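Local coordinates for cupin type-2 domain-containing protein (Burkholderia xenovorans, PDB 2O8Q) that is of unknown function but has a cupin-like fold and binds a nickel ion in the crystal, and so is probably a metal-binding protein, at residues A[41-46]-A[113-118]; A[74-79]-A[102-107]. All blocks are in the same frame, centred on the assembly; numbering follows the deposited sequence. Where two conformers were deposited one is given.

Interaction 1: A[41-46]-A[113-118]; sequences FGAHVI and LEIVSP. With EDO (1,2-ethanediol), chain F.
The imidazole of His44 has the backbone oxygen of Glu114 over one face, near the ring centre. At its edge, close to the ring plane, sit CG1 of Ile46 and the carboxylate oxygen OE1 of Glu114. His44 NE2 donates to Glu114 OE1 at 2.7 Å, with an N-H...O angle of 152°. The oxygen is met from above the carboxylate plane, and the two planes stand 83° apart. His44 CG lies between its own backbone N and carbonyl carbon (chi1 45°), which swings the ring over the neighbouring strand. Glu114 is extended and runs alongside the ring. Its other oxygen, OE2, is bonded to Gln66 NE2, which probably fixes the rotation of the carboxylate. CD1 of Ile46 reaches Glu114 OE1 at 3.5 Å.

The phenyl ring of Phe41 has Ser117 OG over one face. Ser117 CB comes to 3.6 Å from Phe41 CE2. Ser117 OG bonds to the backbone oxygen of Met40, and its bonds to a 1,2-ethanediol molecule are weak. Phe41 also stacks on Phe65 of a second subunit.

Strands 42-46 and 113-116 are antiparallel neighbours in the larger sheet of the cupin fold. Gly42 pairs with Val116, and His44 with Glu114, through two backbone hydrogen bonds each. Gly42 N to Val116 O measures 2.8 Å. His44, Glu114 and Val116 point to one face of the sheet; Ala43, Val45, Leu113 and Ile115 share the opposite one. There Val45 CG2 meets Leu113 CD1 at 3.9 Å, the two side chains crossing nearly at right angles. Leu67 and Tyr69 of the second subunit pack against this face.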
# COMPACT_ATOMS: atom_id res chain seq x y z
N PHE A 41 7.33 3.19 1.38
CA PHE A 41 6.70 4.46 1.77
C PHE A 41 7.80 5.46 2.10
O PHE A 41 8.94 5.10 2.39
CB PHE A 41 5.85 4.29 3.01
CG PHE A 41 4.61 3.49 2.79
CD1 PHE A 41 4.59 2.17 2.87
CD2 PHE A 41 3.47 4.20 2.52
CE1 PHE A 41 3.34 1.46 2.62
CE2 PHE A 41 2.27 3.55 2.29
CZ PHE A 41 2.25 2.21 2.30
N GLY A 42 7.45 6.73 2.06
CA GLY A 42 8.28 7.80 2.57
C GLY A 42 7.44 8.79 3.34
O GLY A 42 6.25 8.89 3.08
N ALA A 43 8.05 9.51 4.27
CA ALA A 43 7.35 10.61 4.90
C ALA A 43 8.38 11.60 5.35
O ALA A 43 9.43 11.24 5.91
CB ALA A 43 6.52 10.13 6.09
N HIS A 44 8.09 12.85 5.10
CA HIS A 44 9.05 13.93 5.40
C HIS A 44 8.33 15.22 5.60
O HIS A 44 7.24 15.43 5.10
CB HIS A 44 10.11 14.00 4.31
CG HIS A 44 9.49 13.91 2.95
ND1 HIS A 44 9.47 12.73 2.22
CD2 HIS A 44 8.71 14.78 2.28
CE1 HIS A 44 8.78 12.93 1.11
NE2 HIS A 44 8.37 14.19 1.09
N VAL A 45 8.97 16.12 6.35
CA VAL A 45 8.45 17.47 6.54
C VAL A 45 9.17 18.41 5.56
O VAL A 45 10.42 18.39 5.40
CB VAL A 45 8.61 17.95 7.97
CG1 VAL A 45 8.14 19.43 8.16
CG2 VAL A 45 7.89 16.99 8.96
N ILE A 46 8.36 19.20 4.88
CA ILE A 46 8.84 20.11 3.87
C ILE A 46 8.66 21.53 4.41
O ILE A 46 7.60 21.88 4.90
CB ILE A 46 8.00 19.98 2.59
CG1 ILE A 46 7.88 18.51 2.14
CG2 ILE A 46 8.57 20.86 1.44
CD1 ILE A 46 7.10 18.29 0.90
N LEU A 113 3.79 18.20 6.19
CA LEU A 113 4.17 16.79 6.20
C LEU A 113 3.58 16.13 4.95
O LEU A 113 2.41 16.27 4.64
CB LEU A 113 3.60 16.13 7.45
CG LEU A 113 3.83 14.63 7.64
CD1 LEU A 113 5.33 14.28 7.87
CD2 LEU A 113 2.92 14.08 8.82
N GLU A 114 4.43 15.38 4.26
CA GLU A 114 4.05 14.61 3.10
C GLU A 114 4.28 13.14 3.45
O GLU A 114 5.35 12.79 3.93
CB GLU A 114 4.89 14.93 1.85
CG GLU A 114 4.51 14.12 0.60
CD GLU A 114 5.26 14.52 -0.64
OE1 GLU A 114 6.37 15.13 -0.54
OE2 GLU A 114 4.79 14.21 -1.78
N ILE A 115 3.26 12.31 3.17
CA ILE A 115 3.32 10.85 3.30
C ILE A 115 3.02 10.30 1.91
O ILE A 115 2.01 10.64 1.33
CB ILE A 115 2.33 10.30 4.33
CG1 ILE A 115 2.39 11.11 5.63
CG2 ILE A 115 2.55 8.78 4.49
CD1 ILE A 115 1.34 12.24 5.77
N VAL A 116 3.86 9.41 1.39
CA VAL A 116 3.76 9.00 -0.00
C VAL A 116 4.25 7.58 -0.17
O VAL A 116 5.18 7.16 0.53
CB VAL A 116 4.67 9.93 -0.86
CG1 VAL A 116 6.20 9.57 -0.66
CG2 VAL A 116 4.34 9.91 -2.37
N SER A 117 3.65 6.85 -1.10
CA SER A 117 4.13 5.52 -1.51
C SER A 117 4.21 5.56 -3.03
O SER A 117 3.26 6.01 -3.68
CB SER A 117 3.17 4.44 -1.09
OG SER A 117 3.64 3.19 -1.61
N PRO A 118 5.33 5.13 -3.65
CA PRO A 118 6.57 4.74 -2.99
C PRO A 118 7.36 6.01 -2.58
O PRO A 118 7.05 7.11 -3.07
CB PRO A 118 7.35 4.01 -4.09
CG PRO A 118 6.90 4.72 -5.37
CD PRO A 118 5.44 5.10 -5.13
C1 EDO F . 2.13 0.24 -1.32
O1 EDO F . 2.77 0.09 -2.62
C2 EDO F . 0.70 0.83 -1.28
O2 EDO F . 0.43 2.11 -1.90

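Interaction 2: A[74-79]-A[102-107]; sequences WVEFEY and RELRHS
Two salt bridges join Glu76 to Arg105 and Glu78 to Arg102 on one face of the strand pair. Glu78 OE1 accepts from both NE and NH2 of Arg102, each at 2.9 Å. Both bonds lie near the guanidinium plane. NH2 arrives on the syn side of the carboxylate, while NE comes from above its plane. The two side chains run side by side, and Trp58 touches both. Glu76 OE1 takes one bond, from Arg105 NH1 at 2.9 Å, nearly along its C-O bond. Arg105 bends at chi3 (58°), which turns its guanidinium edge to that oxygen. Leu104 lies between the two acidic side chains, with CD1 near Glu76 OE1 and CD2 near Glu78 OE1.

The strands run antiparallel, and their pairing shifts by one residue between Glu76 and Phe77. Leu104 and Arg105 both face Glu76, forming a classic beta bulge. Glu76 N donates to Arg105 O, and Leu104 N to Glu76 O at 2.7 Å. Beyond the bulge Glu78 and Arg102 exchange two backbone hydrogen bonds. The strands belong to a smaller sheet of the cupin barrel, with 74-79 between 83-88 and 101-106.

At one end Trp74 N donates to Ser107 OG at 3.0 Å, and Ser107 N to Trp74 O. Ser107 OG is also bonded to Asp109 OD1.

Aromatic contacts centre on Trp74. Ser107 CB makes a CH-pi contact over the five-membered ring of Trp74, 3.5 Å from its centroid. The Trp74 side chain reaches across the neighbouring strand, and CZ3 approaches Arg105 CG at 3.8 Å.

On the face of Val75, Phe77, Glu103 and His106, the aliphatic CG of Glu103 is touched by Val75 CG2 and Phe77 CE1. His106 ND1 donates to Glu103 OE2 at 2.6 Å, with the oxygen in the ring plane.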
# COMPACT_ATOMS: atom_id res chain seq x y z
N TRP A 74 0.72 28.51 5.16
CA TRP A 74 -0.35 28.18 4.24
C TRP A 74 0.23 27.90 2.86
O TRP A 74 1.33 28.28 2.55
CB TRP A 74 -1.37 29.33 4.18
CG TRP A 74 -0.85 30.67 3.72
CD1 TRP A 74 -0.56 31.75 4.52
CD2 TRP A 74 -0.54 31.09 2.36
NE1 TRP A 74 -0.08 32.80 3.75
CE2 TRP A 74 -0.06 32.42 2.44
CE3 TRP A 74 -0.62 30.48 1.10
CZ2 TRP A 74 0.36 33.12 1.32
CZ3 TRP A 74 -0.21 31.19 -0.01
CH2 TRP A 74 0.26 32.48 0.11
N VAL A 75 -0.52 27.14 2.08
CA VAL A 75 -0.09 26.80 0.72
C VAL A 75 -1.35 26.66 -0.12
O VAL A 75 -2.38 26.16 0.35
CB VAL A 75 0.71 25.49 0.70
CG1 VAL A 75 -0.07 24.32 1.34
CG2 VAL A 75 1.19 25.14 -0.70
N GLU A 76 -1.30 27.13 -1.38
CA GLU A 76 -2.42 27.02 -2.32
C GLU A 76 -1.98 26.10 -3.46
O GLU A 76 -0.96 26.32 -4.14
CB GLU A 76 -2.80 28.41 -2.86
CG GLU A 76 -4.07 28.42 -3.68
CD GLU A 76 -4.49 29.77 -4.13
OE1 GLU A 76 -3.61 30.52 -4.60
OE2 GLU A 76 -5.70 30.10 -4.00
N PHE A 77 -2.80 25.05 -3.65
CA PHE A 77 -2.63 24.08 -4.71
C PHE A 77 -3.75 24.27 -5.71
O PHE A 77 -4.76 24.98 -5.47
CB PHE A 77 -2.79 22.68 -4.12
CG PHE A 77 -1.69 22.28 -3.15
CD1 PHE A 77 -0.37 22.38 -3.53
CD2 PHE A 77 -2.00 21.74 -1.91
CE1 PHE A 77 0.65 21.99 -2.65
CE2 PHE A 77 -0.99 21.31 -1.05
CZ PHE A 77 0.32 21.43 -1.40
N GLU A 78 -3.58 23.72 -6.91
CA GLU A 78 -4.64 23.69 -7.89
C GLU A 78 -4.68 22.28 -8.47
O GLU A 78 -3.64 21.71 -8.78
CB GLU A 78 -4.46 24.72 -9.01
CG GLU A 78 -5.68 24.85 -9.88
CD GLU A 78 -5.51 25.80 -11.06
OE1 GLU A 78 -4.45 26.47 -11.14
OE2 GLU A 78 -6.45 25.88 -11.89
N TYR A 79 -5.90 21.77 -8.61
CA TYR A 79 -6.12 20.42 -9.06
C TYR A 79 -6.95 20.37 -10.29
O TYR A 79 -7.85 21.19 -10.46
CB TYR A 79 -6.82 19.58 -7.99
CG TYR A 79 -5.94 19.44 -6.79
CD1 TYR A 79 -4.88 18.48 -6.72
CD2 TYR A 79 -6.13 20.27 -5.66
CE1 TYR A 79 -4.06 18.42 -5.65
CE2 TYR A 79 -5.28 20.19 -4.60
CZ TYR A 79 -4.28 19.23 -4.56
OH TYR A 79 -3.43 19.15 -3.50
N ARG A 102 -0.78 21.47 -9.42
CA ARG A 102 0.35 22.38 -9.34
C ARG A 102 0.22 23.15 -8.03
O ARG A 102 -0.85 23.14 -7.41
CB ARG A 102 0.40 23.31 -10.57
CG ARG A 102 -0.80 24.21 -10.75
CD ARG A 102 -0.65 25.15 -11.93
NE ARG A 102 -1.83 25.96 -12.19
CZ ARG A 102 -1.85 26.96 -13.07
NH1 ARG A 102 -0.74 27.25 -13.75
NH2 ARG A 102 -2.96 27.67 -13.27
N GLU A 103 1.34 23.75 -7.61
CA GLU A 103 1.36 24.61 -6.42
C GLU A 103 1.41 26.05 -6.88
O GLU A 103 2.28 26.41 -7.66
CB GLU A 103 2.58 24.36 -5.54
CG GLU A 103 2.49 25.11 -4.22
CD GLU A 103 3.69 26.02 -3.99
OE1 GLU A 103 4.83 25.67 -4.40
OE2 GLU A 103 3.48 27.10 -3.39
N LEU A 104 0.43 26.84 -6.43
CA LEU A 104 0.31 28.22 -6.89
C LEU A 104 1.15 29.21 -6.12
O LEU A 104 1.72 30.14 -6.69
CB LEU A 104 -1.14 28.65 -6.86
CG LEU A 104 -2.11 27.88 -7.76
CD1 LEU A 104 -3.54 28.48 -7.70
CD2 LEU A 104 -1.63 27.91 -9.22
N ARG A 105 1.23 29.03 -4.80
CA ARG A 105 1.93 29.96 -3.93
C ARG A 105 1.92 29.41 -2.54
O ARG A 105 1.08 28.57 -2.22
CB ARG A 105 1.26 31.36 -3.96
CG ARG A 105 -0.28 31.37 -3.84
CD ARG A 105 -0.91 32.74 -3.96
NE ARG A 105 -0.61 33.43 -5.21
CZ ARG A 105 -1.25 33.22 -6.35
NH1 ARG A 105 -2.21 32.31 -6.41
NH2 ARG A 105 -0.95 33.92 -7.43
N HIS A 106 2.82 29.92 -1.69
CA HIS A 106 2.85 29.52 -0.28
C HIS A 106 3.45 30.61 0.59
O HIS A 106 4.13 31.52 0.13
CB HIS A 106 3.62 28.21 -0.09
CG HIS A 106 5.01 28.30 -0.56
ND1 HIS A 106 5.36 27.95 -1.85
CD2 HIS A 106 6.15 28.73 0.04
CE1 HIS A 106 6.66 28.17 -2.02
NE2 HIS A 106 7.16 28.63 -0.89
N SER A 107 3.21 30.47 1.89
CA SER A 107 3.77 31.37 2.86
C SER A 107 5.28 31.08 3.12
O SER A 107 5.77 29.98 2.90
CB SER A 107 2.98 31.28 4.16
OG SER A 107 3.22 30.06 4.83

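Overall arrangement
Interactions 1 and 2 are antiparallel strand pairs in different sheets of the cupin fold, with centres about 18 Å apart and no direct touch. Strands 101-106 and 111-116 follow each other in the chain, and interaction 2 is nested inside the loop closed by interaction 1. Interaction 1 is buried, and its apolar face packs on another subunit. Its main polar side-chain pair is a histidine and a glutamate. Interaction 2 is partly exposed, meets no other chain of the assembly, and adds arginine-glutamate salt bridges to its backbone bonds. The nickel ion, bound by His59, His61 and His101, lies about 6 Å from the side chains of both Glu114 and Phe77.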